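Local coordinates for protein flap endonuclease 1 (Desulfurococcus amylolyticus, PDB 3ORY) that probably cleaves 5' flaps from branched DNA during replication and repair, as a structure-specific nuclease of the FEN1/XPG family, at residues Y91-K96 and I158-A163; L198-T203 and E222-D227. All blocks are in the same frame, centred on the assembly; numbering follows the deposited sequence.

Contact 1: Y91-K96 and I158-A163; sequences YVFDGK and IPWVQA
Phe93 and Trp160 meet nearly at right angles on one face of a parallel strand pair, at the edge of the parallel part of the central sheet in this alpha/beta nuclease core. The Phe93 ring turns its edge toward the face of the indole in an offset T-shaped stack, the planes 79° apart and its centroid 5.6 Å from that of the five-membered ring. Trp160 holds CG in the cramped site between its own N and carbonyl carbon (chi1 58°), which brings the indole face to that ring edge and Trp160 CB to 3.7 Å from Phe93 CE2; Trp160 NE1 bonds to Asp154 OD1. Shortening Phe93 to an alanine is likely to open a gap beside the Trp160 face and lose this edge-to-face contact. Tyr91 lies on the same face, its ring edge against Ile158 CG2. On the other, Val92 CG2 rests 3.9 Å from Ala163 CB. Tyr91 N gives to Pro159 O, Val161 N to Tyr91 O, Phe93 N to Val161 O and Ala163 N to Phe93 O, the alternation of a parallel ladder. Gln162 folds back at chi2 (52°), and NE2 donates to Asp94 O at 3.0 Å, from above that carbonyl plane. Strand 88-93 lies between strands 37-41 and 160-162; helices 42-52 and 143-156 pack on the Tyr91 and Phe93 side, and helix 167-176 covers Val92 and Val161.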
loop_
_atom_site.group_PDB
_atom_site.type_symbol
_atom_site.label_atom_id
_atom_site.label_comp_id
_atom_site.label_asym_id
_atom_site.label_seq_id
_atom_site.Cartn_x
_atom_site.Cartn_y
_atom_site.Cartn_z
ATOM N N TYR A 91 -9.282 0.202 7.826
ATOM C CA TYR A 91 -8.202 1.005 7.274
ATOM C C TYR A 91 -7.501 1.753 8.394
ATOM O O TYR A 91 -8.086 1.984 9.449
ATOM C CB TYR A 91 -8.738 1.974 6.209
ATOM C CG TYR A 91 -9.080 1.268 4.908
ATOM C CD1 TYR A 91 -8.160 1.208 3.856
ATOM C CD2 TYR A 91 -10.314 0.645 4.740
ATOM C CE1 TYR A 91 -8.479 0.555 2.655
ATOM C CE2 TYR A 91 -10.636 -0.011 3.558
ATOM C CZ TYR A 91 -9.714 -0.055 2.527
ATOM O OH TYR A 91 -10.052 -0.705 1.371
ATOM N N VAL A 92 -6.237 2.099 8.180
ATOM C CA VAL A 92 -5.510 2.916 9.136
ATOM C C VAL A 92 -4.865 4.083 8.400
ATOM O O VAL A 92 -4.190 3.890 7.384
ATOM C CB VAL A 92 -4.471 2.096 9.959
ATOM C CG1 VAL A 92 -3.507 1.327 9.055
ATOM C CG2 VAL A 92 -3.724 3.005 10.961
ATOM N N PHE A 93 -5.085 5.294 8.908
ATOM C CA PHE A 93 -4.565 6.486 8.263
ATOM C C PHE A 93 -3.490 7.154 9.094
ATOM O O PHE A 93 -3.586 7.218 10.327
ATOM C CB PHE A 93 -5.705 7.465 7.943
ATOM C CG PHE A 93 -6.605 6.986 6.839
ATOM C CD1 PHE A 93 -6.219 7.101 5.514
ATOM C CD2 PHE A 93 -7.841 6.416 7.131
ATOM C CE1 PHE A 93 -7.061 6.651 4.468
ATOM C CE2 PHE A 93 -8.683 5.952 6.111
ATOM C CZ PHE A 93 -8.287 6.072 4.773
ATOM N N ASP A 94 -2.484 7.663 8.385
ATOM C CA ASP A 94 -1.269 8.243 8.945
ATOM C C ASP A 94 -1.611 9.471 9.767
ATOM O O ASP A 94 -2.608 10.147 9.499
ATOM C CB ASP A 94 -0.339 8.642 7.782
ATOM C CG ASP A 94 1.128 8.660 8.175
ATOM O OD1 ASP A 94 1.817 7.650 7.926
ATOM O OD2 ASP A 94 1.595 9.686 8.728
ATOM N N GLY A 95 -0.780 9.755 10.763
ATOM C CA GLY A 95 -0.920 10.956 11.578
ATOM C C GLY A 95 -0.530 12.225 10.839
ATOM O O GLY A 95 -0.885 13.322 11.262
ATOM N N LYS A 96 0.186 12.078 9.733
ATOM C CA LYS A 96 0.608 13.230 8.929
ATOM C C LYS A 96 -0.114 13.263 7.589
ATOM O O LYS A 96 -0.438 12.211 7.035
ATOM C CB LYS A 96 2.133 13.210 8.706
ATOM C CG LYS A 96 2.973 13.447 9.982
ATOM C CD LYS A 96 2.539 14.735 10.684
ATOM C CE LYS A 96 3.121 14.834 12.095
ATOM N NZ LYS A 96 4.616 14.836 12.051
ATOM N N ILE A 158 -17.457 1.150 7.180
ATOM C CA ILE A 158 -16.146 0.533 7.320
ATOM C C ILE A 158 -15.275 1.353 8.277
ATOM O O ILE A 158 -15.074 2.543 8.062
ATOM C CB ILE A 158 -15.458 0.380 5.948
ATOM C CG1 ILE A 158 -16.327 -0.474 4.993
ATOM C CG2 ILE A 158 -14.039 -0.188 6.096
ATOM C CD1 ILE A 158 -16.485 -1.958 5.403
ATOM N N PRO A 159 -14.771 0.717 9.344
ATOM C CA PRO A 159 -13.954 1.411 10.344
ATOM C C PRO A 159 -12.594 1.834 9.803
ATOM O O PRO A 159 -12.033 1.179 8.920
ATOM C CB PRO A 159 -13.757 0.351 11.429
ATOM C CG PRO A 159 -13.852 -0.954 10.680
ATOM C CD PRO A 159 -14.924 -0.716 9.652
ATOM N N TRP A 160 -12.083 2.939 10.327
ATOM C CA TRP A 160 -10.701 3.327 10.089
ATOM C C TRP A 160 -10.124 3.912 11.377
ATOM O O TRP A 160 -10.849 4.465 12.221
ATOM C CB TRP A 160 -10.559 4.287 8.892
ATOM C CG TRP A 160 -11.357 5.549 9.021
ATOM C CD1 TRP A 160 -12.620 5.771 8.544
ATOM C CD2 TRP A 160 -10.958 6.756 9.678
ATOM N NE1 TRP A 160 -13.031 7.038 8.868
ATOM C CE2 TRP A 160 -12.030 7.666 9.564
ATOM C CE3 TRP A 160 -9.796 7.158 10.353
ATOM C CZ2 TRP A 160 -11.981 8.949 10.100
ATOM C CZ3 TRP A 160 -9.744 8.424 10.887
ATOM C CH2 TRP A 160 -10.830 9.315 10.755
ATOM N N VAL A 161 -8.817 3.775 11.515
ATOM C CA VAL A 161 -8.124 4.141 12.727
ATOM C C VAL A 161 -7.197 5.308 12.417
ATOM O O VAL A 161 -6.478 5.285 11.415
ATOM C CB VAL A 161 -7.337 2.922 13.276
ATOM C CG1 VAL A 161 -6.397 3.329 14.414
ATOM C CG2 VAL A 161 -8.319 1.844 13.740
ATOM N N GLN A 162 -7.239 6.334 13.270
ATOM C CA GLN A 162 -6.311 7.452 13.182
ATOM C C GLN A 162 -5.011 7.077 13.890
ATOM O O GLN A 162 -4.961 7.005 15.118
ATOM C CB GLN A 162 -6.913 8.718 13.822
ATOM C CG GLN A 162 -6.017 9.959 13.667
ATOM C CD GLN A 162 -5.617 10.181 12.222
ATOM O OE1 GLN A 162 -6.459 10.523 11.395
ATOM N NE2 GLN A 162 -4.322 9.977 11.902
ATOM N N ALA A 163 -3.961 6.828 13.113
ATOM C CA ALA A 163 -2.644 6.574 13.680
ATOM C C ALA A 163 -2.067 7.891 14.196
ATOM O O ALA A 163 -2.287 8.935 13.579
ATOM C CB ALA A 163 -1.740 5.985 12.622
#

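Contact 2: L198-T203 and E222-D227; sequences LVRNLT and ELIELD
Ile224 N gives to Leu198 O at 2.7 Å across an antiparallel strand pair in the mixed sheet of this nuclease fold, and Leu223 CA also lies against that oxygen. Farther along, Arg200 NH1 makes a 2.8 Å salt-bridge hydrogen bond to Glu222 OE2. The two side chains run alongside each other in the same direction, but their flat ends are twisted 51° apart: OE2 sits at the guanidinium edge, near its plane, whereas NH1 approaches the carboxylate from above. Arg200 bends at chi3 (74°), bringing NH1 back toward Glu222. Its NE bonds to the backbone oxygen of Gln186, a second grip that should limit rotation of the guanidinium. The aliphatic part of the arginine also packs, with Arg200 CD 3.8 Å from Ile224 CD1. Leu198 and Ile224 share this face and meet Leu191 of helix 189-192; Val199 and Leu223 occupy the other, where Tyr181 touches Leu223. Two hydrogen-bonded pairs, Leu198 with Ile224 and Arg200 with Glu222, flank the non-hydrogen-bonded pair Val199 with Leu223. The Leu198 N to Ile224 O bond is almost straight, 176° at the hydrogen. Val199 CA makes a CA-H...O contact of 3.2 Å with Glu222 O.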
loop_
_atom_site.group_PDB
_atom_site.type_symbol
_atom_site.label_atom_id
_atom_site.label_comp_id
_atom_site.label_asym_id
_atom_site.label_seq_id
_atom_site.Cartn_x
_atom_site.Cartn_y
_atom_site.Cartn_z
ATOM N N LEU A 198 2.024 -9.881 7.230
ATOM C CA LEU A 198 1.699 -8.931 6.168
ATOM C C LEU A 198 1.030 -9.650 4.999
ATOM O O LEU A 198 1.540 -10.668 4.509
ATOM C CB LEU A 198 2.962 -8.209 5.672
ATOM C CG LEU A 198 2.849 -7.387 4.375
ATOM C CD1 LEU A 198 1.954 -6.135 4.528
ATOM C CD2 LEU A 198 4.229 -6.977 3.877
ATOM N N VAL A 199 -0.103 -9.123 4.546
ATOM C CA VAL A 199 -0.701 -9.594 3.301
ATOM C C VAL A 199 -0.448 -8.562 2.204
ATOM O O VAL A 199 -0.749 -7.373 2.377
ATOM C CB VAL A 199 -2.217 -9.907 3.453
ATOM C CG1 VAL A 199 -2.859 -10.181 2.090
ATOM C CG2 VAL A 199 -2.426 -11.104 4.402
ATOM N N ARG A 200 0.130 -9.013 1.094
ATOM C CA ARG A 200 0.344 -8.146 -0.063
ATOM C C ARG A 200 -0.643 -8.456 -1.178
ATOM O O ARG A 200 -1.200 -9.559 -1.227
ATOM C CB ARG A 200 1.774 -8.278 -0.589
ATOM C CG ARG A 200 2.843 -7.813 0.397
ATOM C CD ARG A 200 4.229 -7.931 -0.222
ATOM N NE ARG A 200 4.470 -6.885 -1.218
ATOM C CZ ARG A 200 4.529 -7.068 -2.535
ATOM N NH1 ARG A 200 4.369 -8.278 -3.069
ATOM N NH2 ARG A 200 4.760 -6.026 -3.323
ATOM N N ASN A 201 -0.843 -7.472 -2.061
ATOM C CA ASN A 201 -1.682 -7.583 -3.277
ATOM C C ASN A 201 -3.192 -7.519 -3.048
ATOM O O ASN A 201 -3.969 -7.630 -3.997
ATOM C CB ASN A 201 -1.328 -8.823 -4.122
ATOM C CG ASN A 201 0.140 -8.872 -4.519
ATOM O OD1 ASN A 201 0.716 -9.953 -4.683
ATOM N ND2 ASN A 201 0.743 -7.718 -4.697
ATOM N N LEU A 202 -3.608 -7.339 -1.800
ATOM C CA LEU A 202 -5.030 -7.313 -1.469
ATOM C C LEU A 202 -5.778 -6.184 -2.182
ATOM O O LEU A 202 -6.944 -6.333 -2.522
ATOM C CB LEU A 202 -5.231 -7.227 0.043
ATOM C CG LEU A 202 -6.590 -7.647 0.598
ATOM C CD1 LEU A 202 -6.739 -9.175 0.680
ATOM C CD2 LEU A 202 -6.799 -7.009 1.962
ATOM N N THR A 203 -5.101 -5.067 -2.434
ATOM C CA THR A 203 -5.753 -3.926 -3.079
ATOM C C THR A 203 -5.716 -4.011 -4.604
ATOM O O THR A 203 -6.353 -3.211 -5.281
ATOM C CB THR A 203 -5.135 -2.587 -2.631
ATOM O OG1 THR A 203 -3.737 -2.590 -2.935
ATOM C CG2 THR A 203 -5.341 -2.379 -1.133
ATOM N N GLU A 222 -0.693 -12.529 -1.133
ATOM C CA GLU A 222 0.339 -13.353 -0.505
ATOM C C GLU A 222 0.533 -12.984 0.965
ATOM O O GLU A 222 0.485 -11.801 1.336
ATOM C CB GLU A 222 1.663 -13.267 -1.272
ATOM C CG GLU A 222 2.324 -11.894 -1.271
ATOM C CD GLU A 222 3.583 -11.823 -2.130
ATOM O OE1 GLU A 222 3.808 -12.724 -2.960
ATOM O OE2 GLU A 222 4.350 -10.851 -1.976
ATOM N N LEU A 223 0.725 -14.009 1.789
ATOM C CA LEU A 223 0.971 -13.838 3.212
ATOM C C LEU A 223 2.464 -13.953 3.502
ATOM O O LEU A 223 3.118 -14.902 3.070
ATOM C CB LEU A 223 0.198 -14.888 4.022
ATOM C CG LEU A 223 0.541 -15.067 5.510
ATOM C CD1 LEU A 223 0.090 -13.862 6.326
ATOM C CD2 LEU A 223 -0.074 -16.353 6.062
ATOM N N ILE A 224 3.000 -12.977 4.226
ATOM C CA ILE A 224 4.377 -13.055 4.697
ATOM C C ILE A 224 4.383 -12.969 6.211
ATOM O O ILE A 224 3.860 -12.015 6.794
ATOM C CB ILE A 224 5.260 -11.940 4.096
ATOM C CG1 ILE A 224 5.302 -12.060 2.577
ATOM C CG2 ILE A 224 6.681 -11.980 4.702
ATOM C CD1 ILE A 224 5.571 -10.751 1.874
ATOM N N GLU A 225 4.981 -13.965 6.852
ATOM C CA GLU A 225 5.064 -13.980 8.303
ATOM C C GLU A 225 6.446 -13.507 8.733
ATOM O O GLU A 225 7.452 -13.965 8.197
ATOM C CB GLU A 225 4.749 -15.379 8.846
ATOM C CG GLU A 225 3.316 -15.835 8.530
ATOM C CD GLU A 225 3.085 -17.312 8.802
ATOM O OE1 GLU A 225 3.590 -18.157 8.026
ATOM O OE2 GLU A 225 2.381 -17.625 9.784
ATOM N N LEU A 226 6.478 -12.587 9.698
ATOM C CA LEU A 226 7.717 -11.932 10.122
ATOM C C LEU A 226 8.774 -12.893 10.665
ATOM O O LEU A 226 9.875 -12.976 10.120
ATOM C CB LEU A 226 7.440 -10.854 11.172
ATOM C CG LEU A 226 8.637 -10.099 11.767
ATOM C CD1 LEU A 226 9.498 -9.411 10.678
ATOM C CD2 LEU A 226 8.159 -9.080 12.797
ATOM N N ASP A 227 8.451 -13.587 11.757
ATOM C CA ASP A 227 9.472 -14.398 12.426
ATOM C C ASP A 227 10.005 -15.481 11.457
ATOM O O ASP A 227 11.201 -15.760 11.428
ATOM C CB ASP A 227 8.986 -14.934 13.796
ATOM C CG ASP A 227 9.055 -13.862 14.937
ATOM O OD1 ASP A 227 9.653 -12.769 14.771
ATOM O OD2 ASP A 227 8.494 -14.110 16.029
#

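From the N terminus, the chain lays down strand 88-93, and 61 mostly helical residues separate 91-96 from 158-163 before strand 160-162 returns beside it, so contact 1 closes a long parallel crossover and joins the XPG N-terminal and I-region sequences. Contact 2 opens only afterwards and lies wholly in the I-region: 18 residues, with strand 206-209 and the start of strand 216-225 but no helix, bring residues 222-227 back antiparallel to 198-203. The two closures follow in series, neither nested nor crossed. Their centres are 19 Å apart, and they belong to one mixed sheet, linked through strands 37-41 and 182-184, which run between strands 88-93 and 197-200.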